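Local coordinates for protein probable receptor YhhM (Klebsiella variicola At-22, PDB 3Q6C) that is of unknown function but may act as a receptor and belongs to the DUF2500 (YhhM-like) family, at residues Glu32-Glu42 / Val49-Ser61. Sequence-based numbering, arbitrary orientation.
Sequences EMRYEASFRPE and VFRLDAPQYHALS
Arg-34 and Arg-51 cross at about a right angle at one end of the strand pair, Arg-51 CG over one face of the Arg-34 guanidinium and the like charges close, Arg-34 NH1 to Arg-51 NE at 3.6 Å. A long salt bridge, 3.6 Å, runs from Arg-34 NE to Glu-36 OE2; that carboxylate, bound more strongly by Arg-12 on strand 2-15, may offset some of the positive charge. Tyr-35 swings its ring onto helix 54-59, CG anti to the carbonyl carbon (chi1 -53°), and takes Ala-54 over one face, with CZ 3.4 Å from Ala-54 CB. Tyr-35 CD2 sits over a face of the Tyr-57 ring, 3.6 Å from Tyr-57 CD1, the planes inclined at 52°. Tyr-35, Tyr-57 and His-58 form an aromatic cluster, and a water bridges Tyr-35 OH and His-58 NE2. Leu-52 N bonds to Tyr-35 O (3.1 Å); on the return side a water accepts from Tyr-35 N and donates to Leu-52 O in place of a second direct bond. This is a beta hairpin, strand 33-41 antiparallel to edge strand 48-52, whose chain then turns into the helix packed on the face carrying Tyr-35, Ala-37, Phe-50 and Leu-52. On the other, with Ser-38 and Arg-51, Glu-36 OE1 rests against Val-49 CG1; Glu-36 O lies at the edge of the Tyr-57 ring. Ala-37 N to Phe-50 O and Phe-50 N to Ala-37 O are hydrogen bonds, both 3.0 Å; Ala-37 CB meets Leu-52 CD1 and Leu-60 CD1. Phe-39 touches Phe-50 obliquely, CD2 to CD2 at 3.6 Å, and its CZ meets Leu-60 CD1, within a core that Leu-68 and Phe-78 extend.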
loop_
_atom_site.group_PDB
_atom_site.type_symbol
_atom_site.label_atom_id
_atom_site.label_comp_id
_atom_site.label_asym_id
_atom_site.label_seq_id
_atom_site.Cartn_x
_atom_site.Cartn_y
_atom_site.Cartn_z
ATOM N N GLU A 32 11.435 -15.630 1.655
ATOM C CA GLU A 32 12.378 -15.110 2.640
ATOM C C GLU A 32 12.048 -13.654 2.949
ATOM O O GLU A 32 12.021 -13.249 4.109
ATOM C CB GLU A 32 13.808 -15.206 2.107
ATOM C CG GLU A 32 14.822 -15.721 3.121
ATOM C CD GLU A 32 14.855 -17.235 3.185
ATOM O OE1 GLU A 32 15.164 -17.854 2.144
ATOM O OE2 GLU A 32 14.575 -17.805 4.265
HETATM N N MSE A 33 11.796 -12.872 1.906
HETATM C CA MSE A 33 11.462 -11.463 2.076
HETATM C C MSE A 33 9.973 -11.199 1.919
HETATM O O MSE A 33 9.364 -11.608 0.934
HETATM C CB MSE A 33 12.233 -10.613 1.064
HETATM C CG MSE A 33 13.721 -10.614 1.291
HETATM SE SE MSE A 33 14.175 -9.789 2.980
HETATM C CE MSE A 33 15.019 -8.189 2.286
ATOM N N ARG A 34 9.388 -10.517 2.896
ATOM C CA ARG A 34 7.973 -10.182 2.845
ATOM C C ARG A 34 7.816 -8.673 2.848
ATOM O O ARG A 34 8.487 -7.977 3.609
ATOM C CB ARG A 34 7.232 -10.755 4.045
ATOM C CG ARG A 34 5.723 -10.605 3.946
ATOM C CD ARG A 34 5.040 -11.181 5.170
ATOM N NE ARG A 34 3.615 -11.411 4.951
ATOM C CZ ARG A 34 3.119 -12.221 4.020
ATOM N NH1 ARG A 34 3.934 -12.885 3.207
ATOM N NH2 ARG A 34 1.805 -12.375 3.912
ATOM N N TYR A 35 6.927 -8.168 2.000
ATOM C CA TYR A 35 6.708 -6.734 1.927
ATOM C C TYR A 35 5.269 -6.353 2.253
ATOM O O TYR A 35 4.327 -7.041 1.859
ATOM C CB TYR A 35 7.087 -6.215 0.541
ATOM C CG TYR A 35 8.478 -6.606 0.087
ATOM C CD1 TYR A 35 8.712 -7.823 -0.556
ATOM C CD2 TYR A 35 9.557 -5.751 0.279
ATOM C CE1 TYR A 35 9.990 -8.172 -1.004
ATOM C CE2 TYR A 35 10.834 -6.091 -0.160
ATOM C CZ TYR A 35 11.044 -7.297 -0.800
ATOM O OH TYR A 35 12.309 -7.615 -1.248
ATOM N N GLU A 36 5.109 -5.253 2.983
ATOM C CA GLU A 36 3.796 -4.766 3.386
ATOM C C GLU A 36 3.715 -3.237 3.343
ATOM O O GLU A 36 4.650 -2.535 3.738
ATOM C CB GLU A 36 3.478 -5.239 4.803
ATOM C CG GLU A 36 3.161 -6.721 4.936
ATOM C CD GLU A 36 3.095 -7.195 6.392
ATOM O OE1 GLU A 36 2.541 -6.473 7.248
ATOM O OE2 GLU A 36 3.593 -8.300 6.679
ATOM N N ALA A 37 2.592 -2.726 2.855
ATOM C CA ALA A 37 2.379 -1.291 2.793
ATOM C C ALA A 37 1.048 -0.990 3.452
ATOM O O ALA A 37 0.070 -1.715 3.264
ATOM C CB ALA A 37 2.360 -0.826 1.366
ATOM N N SER A 38 1.009 0.069 4.246
ATOM C CA SER A 38 -0.232 0.439 4.904
ATOM C C SER A 38 -0.779 1.715 4.306
ATOM O O SER A 38 -0.036 2.650 4.031
ATOM C CB SER A 38 -0.023 0.629 6.405
ATOM O OG SER A 38 0.142 -0.615 7.055
ATOM N N PHE A 39 -2.088 1.736 4.092
ATOM C CA PHE A 39 -2.754 2.903 3.547
ATOM C C PHE A 39 -3.757 3.412 4.570
ATOM O O PHE A 39 -4.458 2.626 5.228
ATOM C CB PHE A 39 -3.439 2.530 2.248
ATOM C CG PHE A 39 -2.481 2.103 1.185
ATOM C CD1 PHE A 39 -1.871 3.048 0.364
ATOM C CD2 PHE A 39 -2.138 0.757 1.039
ATOM C CE1 PHE A 39 -0.927 2.660 -0.591
ATOM C CE2 PHE A 39 -1.197 0.359 0.092
ATOM C CZ PHE A 39 -0.587 1.313 -0.727
ATOM N N ARG A 40 -3.811 4.729 4.718
ATOM C CA ARG A 40 -4.718 5.332 5.676
ATOM C C ARG A 40 -5.578 6.408 5.034
ATOM O O ARG A 40 -5.131 7.132 4.147
ATOM C CB ARG A 40 -3.918 5.929 6.835
ATOM C CG ARG A 40 -4.745 6.677 7.849
ATOM C CD ARG A 40 -3.846 7.362 8.837
ATOM N NE ARG A 40 -3.069 6.402 9.606
ATOM C CZ ARG A 40 -1.893 6.681 10.153
ATOM N NH1 ARG A 40 -1.369 7.893 10.000
ATOM N NH2 ARG A 40 -1.251 5.761 10.860
ATOM N N PRO A 41 -6.834 6.523 5.475
ATOM C CA PRO A 41 -7.731 7.535 4.913
ATOM C C PRO A 41 -7.284 8.943 5.301
ATOM O O PRO A 41 -6.861 9.170 6.438
ATOM C CB PRO A 41 -9.090 7.175 5.526
ATOM C CG PRO A 41 -8.959 5.692 5.839
ATOM C CD PRO A 41 -7.557 5.613 6.381
ATOM N N GLU A 42 -7.374 9.882 4.359
ATOM C CA GLU A 42 -6.994 11.266 4.625
ATOM C C GLU A 42 -7.893 11.833 5.727
ATOM O O GLU A 42 -7.654 11.627 6.920
ATOM C CB GLU A 42 -7.144 12.138 3.368
ATOM C CG GLU A 42 -7.495 11.411 2.080
ATOM C CD GLU A 42 -8.730 12.000 1.388
ATOM O OE1 GLU A 42 -9.879 11.626 1.746
ATOM O OE2 GLU A 42 -8.548 12.850 0.489
ATOM N N VAL A 49 -3.531 -2.941 5.861
ATOM C CA VAL A 49 -2.314 -3.588 5.406
ATOM C C VAL A 49 -2.480 -4.451 4.166
ATOM O O VAL A 49 -3.326 -5.342 4.126
ATOM C CB VAL A 49 -1.730 -4.481 6.506
ATOM C CG1 VAL A 49 -0.379 -5.035 6.060
ATOM C CG2 VAL A 49 -1.598 -3.695 7.786
ATOM N N PHE A 50 -1.650 -4.182 3.165
ATOM C CA PHE A 50 -1.656 -4.940 1.924
ATOM C C PHE A 50 -0.286 -5.586 1.693
ATOM O O PHE A 50 0.759 -4.962 1.917
ATOM C CB PHE A 50 -1.976 -4.021 0.755
ATOM C CG PHE A 50 -3.415 -3.632 0.665
ATOM C CD1 PHE A 50 -4.343 -4.490 0.074
ATOM C CD2 PHE A 50 -3.845 -2.400 1.146
ATOM C CE1 PHE A 50 -5.678 -4.123 -0.040
ATOM C CE2 PHE A 50 -5.178 -2.019 1.040
ATOM C CZ PHE A 50 -6.100 -2.881 0.443
ATOM N N ARG A 51 -0.296 -6.843 1.256
ATOM C CA ARG A 51 0.941 -7.555 0.959
ATOM C C ARG A 51 1.305 -7.211 -0.480
ATOM O O ARG A 51 0.441 -7.183 -1.351
ATOM C CB ARG A 51 0.753 -9.064 1.063
ATOM C CG ARG A 51 2.042 -9.809 0.828
ATOM C CD ARG A 51 1.840 -11.232 0.330
ATOM N NE ARG A 51 3.119 -11.806 -0.094
ATOM C CZ ARG A 51 3.250 -12.873 -0.876
ATOM N NH1 ARG A 51 2.175 -13.511 -1.332
ATOM N NH2 ARG A 51 4.458 -13.289 -1.230
ATOM N N LEU A 52 2.581 -6.952 -0.727
ATOM C CA LEU A 52 3.041 -6.609 -2.065
ATOM C C LEU A 52 4.317 -7.377 -2.391
ATOM O O LEU A 52 4.942 -7.976 -1.505
ATOM C CB LEU A 52 3.373 -5.118 -2.142
ATOM C CG LEU A 52 2.410 -4.079 -1.595
ATOM C CD1 LEU A 52 3.059 -2.708 -1.639
ATOM C CD2 LEU A 52 1.149 -4.101 -2.408
ATOM N N ASP A 53 4.704 -7.374 -3.662
ATOM C CA ASP A 53 5.966 -7.998 -4.012
ATOM C C ASP A 53 6.925 -6.815 -3.962
ATOM O O ASP A 53 6.491 -5.675 -3.769
ATOM C CB ASP A 53 5.934 -8.644 -5.403
ATOM C CG ASP A 53 5.556 -7.680 -6.499
ATOM O OD1 ASP A 53 5.505 -6.456 -6.255
ATOM O OD2 ASP A 53 5.318 -8.164 -7.625
ATOM N N ALA A 54 8.214 -7.065 -4.140
ATOM C CA ALA A 54 9.197 -5.994 -4.057
ATOM C C ALA A 54 9.056 -4.866 -5.078
ATOM O O ALA A 54 9.076 -3.689 -4.714
ATOM C CB ALA A 54 10.598 -6.580 -4.121
ATOM N N PRO A 55 8.917 -5.199 -6.369
ATOM C CA PRO A 55 8.787 -4.128 -7.371
ATOM C C PRO A 55 7.645 -3.166 -7.046
ATOM O O PRO A 55 7.803 -1.948 -7.099
ATOM C CB PRO A 55 8.531 -4.892 -8.676
ATOM C CG PRO A 55 9.139 -6.235 -8.423
ATOM C CD PRO A 55 8.762 -6.525 -6.990
ATOM N N GLN A 56 6.495 -3.736 -6.708
ATOM C CA GLN A 56 5.311 -2.962 -6.387
ATOM C C GLN A 56 5.580 -2.144 -5.126
ATOM O O GLN A 56 5.158 -0.989 -5.010
ATOM C CB GLN A 56 4.124 -3.911 -6.166
ATOM C CG GLN A 56 2.754 -3.287 -6.378
ATOM C CD GLN A 56 2.475 -2.939 -7.838
ATOM O OE1 GLN A 56 2.395 -3.821 -8.701
ATOM N NE2 GLN A 56 2.325 -1.649 -8.115
ATOM N N TYR A 57 6.296 -2.759 -4.188
ATOM C CA TYR A 57 6.644 -2.131 -2.921
ATOM C C TYR A 57 7.609 -0.955 -3.085
ATOM O O TYR A 57 7.379 0.127 -2.541
ATOM C CB TYR A 57 7.246 -3.185 -1.994
ATOM C CG TYR A 57 7.771 -2.672 -0.675
ATOM C CD1 TYR A 57 9.115 -2.308 -0.532
ATOM C CD2 TYR A 57 6.950 -2.637 0.456
ATOM C CE1 TYR A 57 9.630 -1.939 0.712
ATOM C CE2 TYR A 57 7.454 -2.273 1.702
ATOM C CZ TYR A 57 8.794 -1.933 1.824
ATOM O OH TYR A 57 9.312 -1.646 3.065
ATOM N N HIS A 58 8.691 -1.161 -3.829
ATOM C CA HIS A 58 9.653 -0.085 -4.037
ATOM C C HIS A 58 9.059 1.038 -4.872
ATOM O O HIS A 58 9.616 2.122 -4.935
ATOM C CB HIS A 58 10.931 -0.617 -4.693
ATOM C CG HIS A 58 11.701 -1.562 -3.824
ATOM N ND1 HIS A 58 12.103 -1.236 -2.545
ATOM C CD2 HIS A 58 12.101 -2.841 -4.027
ATOM C CE1 HIS A 58 12.712 -2.274 -1.997
ATOM N NE2 HIS A 58 12.722 -3.262 -2.876
ATOM N N ALA A 59 7.913 0.785 -5.497
ATOM C CA ALA A 59 7.250 1.803 -6.316
ATOM C C ALA A 59 6.506 2.828 -5.460
ATOM O O ALA A 59 6.272 3.950 -5.900
ATOM C CB ALA A 59 6.283 1.153 -7.283
ATOM N N LEU A 60 6.140 2.434 -4.240
ATOM C CA LEU A 60 5.421 3.310 -3.320
ATOM C C LEU A 60 6.337 4.206 -2.515
ATOM O O LEU A 60 7.506 3.889 -2.296
ATOM C CB LEU A 60 4.593 2.493 -2.333
ATOM C CG LEU A 60 3.418 1.663 -2.833
ATOM C CD1 LEU A 60 2.736 1.053 -1.624
ATOM C CD2 LEU A 60 2.440 2.527 -3.622
ATOM N N SER A 61 5.785 5.323 -2.054
ATOM C CA SER A 61 6.538 6.276 -1.242
ATOM C C SER A 61 5.771 6.661 0.015
ATOM O O SER A 61 4.749 7.337 -0.054
ATOM C CB SER A 61 6.863 7.533 -2.046
ATOM O OG SER A 61 7.863 7.253 -3.004
HETATM O O HOH W 1 5.925 -9.857 0.118
HETATM O O HOH W 2 13.529 -5.628 -2.315
#